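Local coordinates for DNA polymerase (Pyrobaculum calidifontis, PDB 5MDN), which probably catalyses template-directed DNA synthesis, adding deoxyribonucleotides from their triphosphates to a growing strand and releasing diphosphate, at residues 422-425 with 426-430; 537-540 with 541-545. All blocks are in the same frame, centred on the assembly; numbering follows the deposited sequence.

Contact 1 (422-425 with 426-430)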
ATOM      1  N   SER A 422      11.178   8.544 -13.766  1.00 64.01           N
ATOM      2  CA  SER A 422      10.031   7.643 -13.849  1.00 61.60           C
ATOM      3  C   SER A 422       9.125   7.963 -15.034  1.00 56.93           C
ATOM      4  O   SER A 422       8.505   7.054 -15.598  1.00 57.28           O
ATOM      5  CB  SER A 422       9.233   7.691 -12.548  1.00 65.35           C
ATOM      6  OG  SER A 422       9.977   7.139 -11.473  1.00 71.28           O
ATOM      7  N   SER A 423       9.033   9.235 -15.431  1.00 52.64           N
ATOM      8  CA  SER A 423       8.212   9.602 -16.580  1.00 50.92           C
ATOM      9  C   SER A 423       8.790   9.113 -17.901  1.00 50.92           C
ATOM     10  O   SER A 423       8.143   9.278 -18.941  1.00 48.08           O
ATOM     11  CB  SER A 423       8.025  11.119 -16.630  1.00 52.05           C
ATOM     12  OG  SER A 423       7.487  11.611 -15.417  1.00 52.67           O
ATOM     13  N   MET A 424       9.988   8.528 -17.882  1.00 56.37           N
ATOM     14  CA  MET A 424      10.601   8.006 -19.100  1.00 59.38           C
ATOM     15  C   MET A 424       9.779   6.876 -19.711  1.00 59.06           C
ATOM     16  O   MET A 424       9.654   6.784 -20.938  1.00 60.37           O
ATOM     17  CB  MET A 424      12.018   7.534 -18.783  1.00 61.37           C
ATOM     18  CG  MET A 424      12.807   6.978 -19.947  1.00 64.03           C
ATOM     19  SD  MET A 424      14.526   6.785 -19.454  1.00 70.32           S
ATOM     20  CE  MET A 424      14.379   5.434 -18.292  1.00 72.23           C
ATOM     21  N   TYR A 425       9.221   6.001 -18.875  1.00 55.40           N
ATOM     22  CA  TYR A 425       8.592   4.771 -19.342  1.00 59.80           C
ATOM     23  C   TYR A 425       7.298   5.018 -20.114  1.00 61.78           C
ATOM     24  O   TYR A 425       7.090   4.387 -21.160  1.00 66.02           O
ATOM     25  CB  TYR A 425       8.345   3.830 -18.164  1.00 63.32           C
ATOM     26  CG  TYR A 425       9.621   3.418 -17.484  1.00 67.32           C
ATOM     27  CD1 TYR A 425      10.456   2.471 -18.061  1.00 68.61           C
ATOM     28  CD2 TYR A 425      10.005   3.990 -16.280  1.00 69.98           C
ATOM     29  CE1 TYR A 425      11.629   2.095 -17.451  1.00 70.11           C
ATOM     30  CE2 TYR A 425      11.176   3.621 -15.662  1.00 73.95           C
ATOM     31  CZ  TYR A 425      11.982   2.674 -16.254  1.00 73.45           C
ATOM     32  OH  TYR A 425      13.148   2.306 -15.638  1.00 76.17           O
ATOM     33  N   PRO A 426       6.395   5.894 -19.655  1.00 57.75           N
ATOM     34  CA  PRO A 426       5.261   6.248 -20.528  1.00 56.58           C
ATOM     35  C   PRO A 426       5.701   6.852 -21.848  1.00 57.64           C
ATOM     36  O   PRO A 426       5.139   6.514 -22.899  1.00 60.32           O
ATOM     37  CB  PRO A 426       4.463   7.247 -19.678  1.00 56.22           C
ATOM     38  CG  PRO A 426       4.794   6.890 -18.280  1.00 54.77           C
ATOM     39  CD  PRO A 426       6.237   6.481 -18.309  1.00 55.92           C
ATOM     40  N   ASN A 427       6.695   7.747 -21.821  1.00 59.17           N
ATOM     41  CA  ASN A 427       7.230   8.323 -23.051  1.00 58.59           C
ATOM     42  C   ASN A 427       7.690   7.239 -24.019  1.00 54.93           C
ATOM     43  O   ASN A 427       7.328   7.251 -25.200  1.00 53.33           O
ATOM     44  CB  ASN A 427       8.390   9.267 -22.727  1.00 60.50           C
ATOM     45  CG  ASN A 427       8.017  10.725 -22.876  1.00 62.62           C
ATOM     46  OD1 ASN A 427       6.968  11.163 -22.401  1.00 67.74           O
ATOM     47  ND2 ASN A 427       8.872  11.487 -23.548  1.00 62.04           N
ATOM     48  N   ILE A 428       8.511   6.304 -23.534  1.00 61.15           N
ATOM     49  CA  ILE A 428       9.005   5.216 -24.377  1.00 58.74           C
ATOM     50  C   ILE A 428       7.842   4.434 -24.981  1.00 57.75           C
ATOM     51  O   ILE A 428       7.821   4.141 -26.183  1.00 59.04           O
ATOM     52  CB  ILE A 428       9.942   4.304 -23.568  1.00 59.16           C
ATOM     53  CG1 ILE A 428      11.367   4.854 -23.605  1.00 58.64           C
ATOM     54  CG2 ILE A 428       9.918   2.881 -24.106  1.00 60.14           C
ATOM     55  CD1 ILE A 428      12.279   4.226 -22.590  1.00 60.77           C
ATOM     56  N   MET A 429       6.854   4.084 -24.153  1.00 52.39           N
ATOM     57  CA  MET A 429       5.759   3.241 -24.625  1.00 55.46           C
ATOM     58  C   MET A 429       4.820   3.993 -25.561  1.00 55.60           C
ATOM     59  O   MET A 429       4.234   3.385 -26.464  1.00 55.29           O
ATOM     60  CB  MET A 429       4.996   2.670 -23.431  1.00 56.28           C
ATOM     61  CG  MET A 429       5.783   1.617 -22.665  1.00 58.67           C
ATOM     62  SD  MET A 429       4.856   0.841 -21.331  1.00 62.17           S
ATOM     63  CE  MET A 429       4.797   2.171 -20.134  1.00 61.70           C
ATOM     64  N   MET A 430       4.649   5.302 -25.362  1.00 54.50           N
ATOM     65  CA  MET A 430       3.824   6.080 -26.282  1.00 56.02           C
ATOM     66  C   MET A 430       4.564   6.376 -27.582  1.00 59.65           C
ATOM     67  O   MET A 430       4.023   6.170 -28.672  1.00 60.82           O
ATOM     68  CB  MET A 430       3.364   7.385 -25.625  1.00 55.42           C
ATOM     69  CG  MET A 430       2.296   7.209 -24.557  1.00 54.55           C
ATOM     70  SD  MET A 430       1.865   8.745 -23.711  1.00 55.07           S
ATOM     71  CE  MET A 430       3.432   9.201 -22.976  1.00 57.45           C
TER
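Met424 and Ile428, one turn apart at the start of helix 424-431, run side by side and point the same way, CG of Met424 lying 3.9 Å from CD1 of Ile428. The methionine sets off with CG opposite its own backbone N (chi1 -179°) and bends only at its last torsion, so that its CE sits above the rim of one face of the Tyr425 ring. In the backbone of the same turn, Ile428 N gives a nearly straight bond to Met424 O, 2.9 Å. The next bond runs from Met429 N to Tyr425 O at 3.0 Å; the Met429 chain bends at chi3 (-72°), bringing CE back beside the Tyr425 carbonyl. Pro426 has no N-H to offer; its CD instead packs on Ser422 O at 3.6 Å and Ser423 O at 3.4 Å, and its ring rests on Asn512. A glycine here is likely to leave these two carbonyls and Asn512 without the ring and the first turn freer to flex. Asn427 ND2 is hydrogen-bonded to Gly584 O, and Tyr425 stacks on Tyr515. The sequence DFSSMYPNI beginning at Asp420 matches motif A of the family B palm. Chemically, the turn relies on backbone bonds and apolar packing: Pro426 CD takes the place toward Ser422 O that an N-H would have used, and the proline fits the opening turn without removing a donor from the bonds that follow.

Contact 2 (537-540 with 541-545)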
ATOM      1  N   PHE A 537      15.018   0.211 -24.690  1.00 65.71           N
ATOM      2  CA  PHE A 537      14.902   1.633 -24.996  1.00 67.59           C
ATOM      3  C   PHE A 537      15.338   2.481 -23.808  1.00 66.91           C
ATOM      4  O   PHE A 537      16.029   3.490 -23.980  1.00 65.42           O
ATOM      5  CB  PHE A 537      13.468   1.978 -25.400  1.00 70.35           C
ATOM      6  CG  PHE A 537      13.175   1.766 -26.859  1.00 72.92           C
ATOM      7  CD1 PHE A 537      13.699   2.622 -27.817  1.00 72.20           C
ATOM      8  CD2 PHE A 537      12.357   0.727 -27.275  1.00 74.19           C
ATOM      9  CE1 PHE A 537      13.424   2.437 -29.160  1.00 71.42           C
ATOM     10  CE2 PHE A 537      12.079   0.537 -28.617  1.00 75.04           C
ATOM     11  CZ  PHE A 537      12.613   1.394 -29.561  1.00 75.07           C
ATOM     12  N   ALA A 538      14.955   2.073 -22.595  1.00 68.63           N
ATOM     13  CA  ALA A 538      15.291   2.844 -21.402  1.00 70.37           C
ATOM     14  C   ALA A 538      16.793   2.853 -21.150  1.00 67.93           C
ATOM     15  O   ALA A 538      17.371   3.901 -20.838  1.00 64.47           O
ATOM     16  CB  ALA A 538      14.549   2.286 -20.190  1.00 73.13           C
ATOM     17  N   ARG A 539      17.438   1.691 -21.260  1.00 67.51           N
ATOM     18  CA  ARG A 539      18.875   1.618 -21.030  1.00 73.07           C
ATOM     19  C   ARG A 539      19.642   2.458 -22.046  1.00 74.07           C
ATOM     20  O   ARG A 539      20.632   3.113 -21.700  1.00 76.26           O
ATOM     21  CB  ARG A 539      19.335   0.160 -21.073  1.00 78.17           C
ATOM     22  CG  ARG A 539      20.829  -0.037 -20.877  1.00 83.62           C
ATOM     23  CD  ARG A 539      21.216  -1.502 -21.009  1.00 89.34           C
ATOM     24  NE  ARG A 539      20.557  -2.335 -20.007  1.00 94.39           N
ATOM     25  CZ  ARG A 539      21.047  -2.571 -18.794  1.00 97.65           C
ATOM     26  NH1 ARG A 539      22.204  -2.036 -18.428  1.00 98.77           N
ATOM     27  NH2 ARG A 539      20.380  -3.340 -17.945  1.00 97.74           N
ATOM     28  N   ALA A 540      19.190   2.462 -23.304  1.00 75.29           N
ATOM     29  CA  ALA A 540      19.945   3.121 -24.367  1.00 72.52           C
ATOM     30  C   ALA A 540      20.049   4.626 -24.149  1.00 72.99           C
ATOM     31  O   ALA A 540      21.128   5.209 -24.318  1.00 77.32           O
ATOM     32  CB  ALA A 540      19.304   2.822 -25.723  1.00 71.46           C
ATOM     33  N   ILE A 541      18.947   5.281 -23.766  1.00 71.22           N
ATOM     34  CA  ILE A 541      18.978   6.734 -23.604  1.00 74.51           C
ATOM     35  C   ILE A 541      19.468   7.160 -22.229  1.00 72.50           C
ATOM     36  O   ILE A 541      19.801   8.342 -22.044  1.00 71.15           O
ATOM     37  CB  ILE A 541      17.607   7.389 -23.875  1.00 77.95           C
ATOM     38  CG1 ILE A 541      16.722   7.363 -22.626  1.00 78.16           C
ATOM     39  CG2 ILE A 541      16.918   6.713 -25.054  1.00 81.67           C
ATOM     40  CD1 ILE A 541      15.793   6.187 -22.565  1.00 79.05           C
ATOM     41  N   LEU A 542      19.530   6.246 -21.258  1.00 74.89           N
ATOM     42  CA  LEU A 542      20.218   6.558 -20.009  1.00 73.96           C
ATOM     43  C   LEU A 542      21.719   6.682 -20.235  1.00 74.94           C
ATOM     44  O   LEU A 542      22.352   7.630 -19.757  1.00 73.55           O
ATOM     45  CB  LEU A 542      19.918   5.492 -18.955  1.00 74.02           C
ATOM     46  CG  LEU A 542      18.625   5.636 -18.155  1.00 76.01           C
ATOM     47  CD1 LEU A 542      18.459   4.456 -17.214  1.00 75.97           C
ATOM     48  CD2 LEU A 542      18.613   6.945 -17.382  1.00 73.55           C
ATOM     49  N   LEU A 543      22.306   5.728 -20.967  1.00 78.58           N
ATOM     50  CA  LEU A 543      23.718   5.826 -21.328  1.00 76.60           C
ATOM     51  C   LEU A 543      24.011   7.103 -22.104  1.00 75.29           C
ATOM     52  O   LEU A 543      25.121   7.642 -22.019  1.00 82.90           O
ATOM     53  CB  LEU A 543      24.140   4.599 -22.137  1.00 76.65           C
ATOM     54  CG  LEU A 543      24.654   3.384 -21.358  1.00 77.38           C
ATOM     55  CD1 LEU A 543      23.536   2.670 -20.620  1.00 78.61           C
ATOM     56  CD2 LEU A 543      25.373   2.422 -22.295  1.00 75.15           C
ATOM     57  N   ASP A 544      23.040   7.593 -22.877  1.00 71.28           N
ATOM     58  CA  ASP A 544      23.211   8.872 -23.555  1.00 72.51           C
ATOM     59  C   ASP A 544      23.272  10.019 -22.552  1.00 75.99           C
ATOM     60  O   ASP A 544      24.095  10.931 -22.692  1.00 80.88           O
ATOM     61  CB  ASP A 544      22.080   9.087 -24.562  1.00 71.46           C
ATOM     62  CG  ASP A 544      22.153  10.441 -25.250  1.00 73.06           C
ATOM     63  OD1 ASP A 544      21.769  11.453 -24.625  1.00 70.62           O
ATOM     64  OD2 ASP A 544      22.600  10.494 -26.416  1.00 76.07           O
ATOM     65  N   VAL A 545      22.402   9.994 -21.538  1.00 75.91           N
ATOM     66  CA  VAL A 545      22.343  11.100 -20.587  1.00 73.76           C
ATOM     67  C   VAL A 545      23.533  11.072 -19.632  1.00 70.67           C
ATOM     68  O   VAL A 545      23.975  12.125 -19.154  1.00 66.23           O
ATOM     69  CB  VAL A 545      20.998  11.065 -19.836  1.00 73.55           C
ATOM     70  CG1 VAL A 545      20.939  12.135 -18.758  1.00 73.60           C
ATOM     71  CG2 VAL A 545      19.846  11.245 -20.811  1.00 75.14           C
TER
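CD1 of Leu543 rests against the aliphatic stem of Arg539 on the exposed flank of helix 528-551, 3.8 Å from the arginine CG. The arginine chain is extended as far as CD and turns at chi3, and the guanidinium group is carried away from the leucine, toward the N-terminal end of the helix. Between their backbones Leu543 N bonds to Arg539 O at 3.2 Å, nearly straight at 173°. Ile541 behaves differently. Its CG1 takes the crowded position between backbone N and carbonyl carbon (chi1 85°), and an unstaggered chi2 of -94° turns CD1 toward the carbonyl oxygens of Phe537 and Ala538; the detail of this rotamer is doubtful. Leu542 comes to the Ala538 carbonyl with its CG at 3.4 Å, and its N-H bonds to that oxygen, Leu542 N lying 3.2 Å from Ala538 O. The bonds Ile541 N to Phe537 O and Asp544 N to Ala540 O are weak, each 3.4 Å long.

This helix belongs to the polymerase palm and leads into the hairpin 556-560/563-567, where the YGDTDS sequence of family B motif C spans the turn. It packs against that sheet through Leu542 and Leu543, which both touch Val405 on strand 404-406, while Leu542 and Val545 meet Phe421. The Phe537 ring stacks with Tyr432, and Val545 also reaches Leu575 and Val579 of helix 572-583. That helix also receives the carboxylate of Asp544: OD1 is hydrogen-bonded to Tyr578 OH, and OD2 makes a long, weak ion pair with Arg582.

How the contacts relate
From the N terminus, strand 416-420 ends just before contact 1, which lies at the start of helix 424-431; contact 2 comes over a hundred residues later, within helix 528-551. Each is a local turn of helix and closes no long loop, and they follow in series, neither nesting nor crossing. Their centres are about 12 Å apart, and the two helices touch directly: Met424 SD lies 3.4 Å from Ile541 CD1, Met424 CE is 3.7 Å from Ala538 CB, and Ile428 CD1 packs on the backbone at Phe537 and Ala538. This apolar seam joins the helix that follows strand 416-420 to the helix that precedes strand 556-560, both strands of the palm sheet.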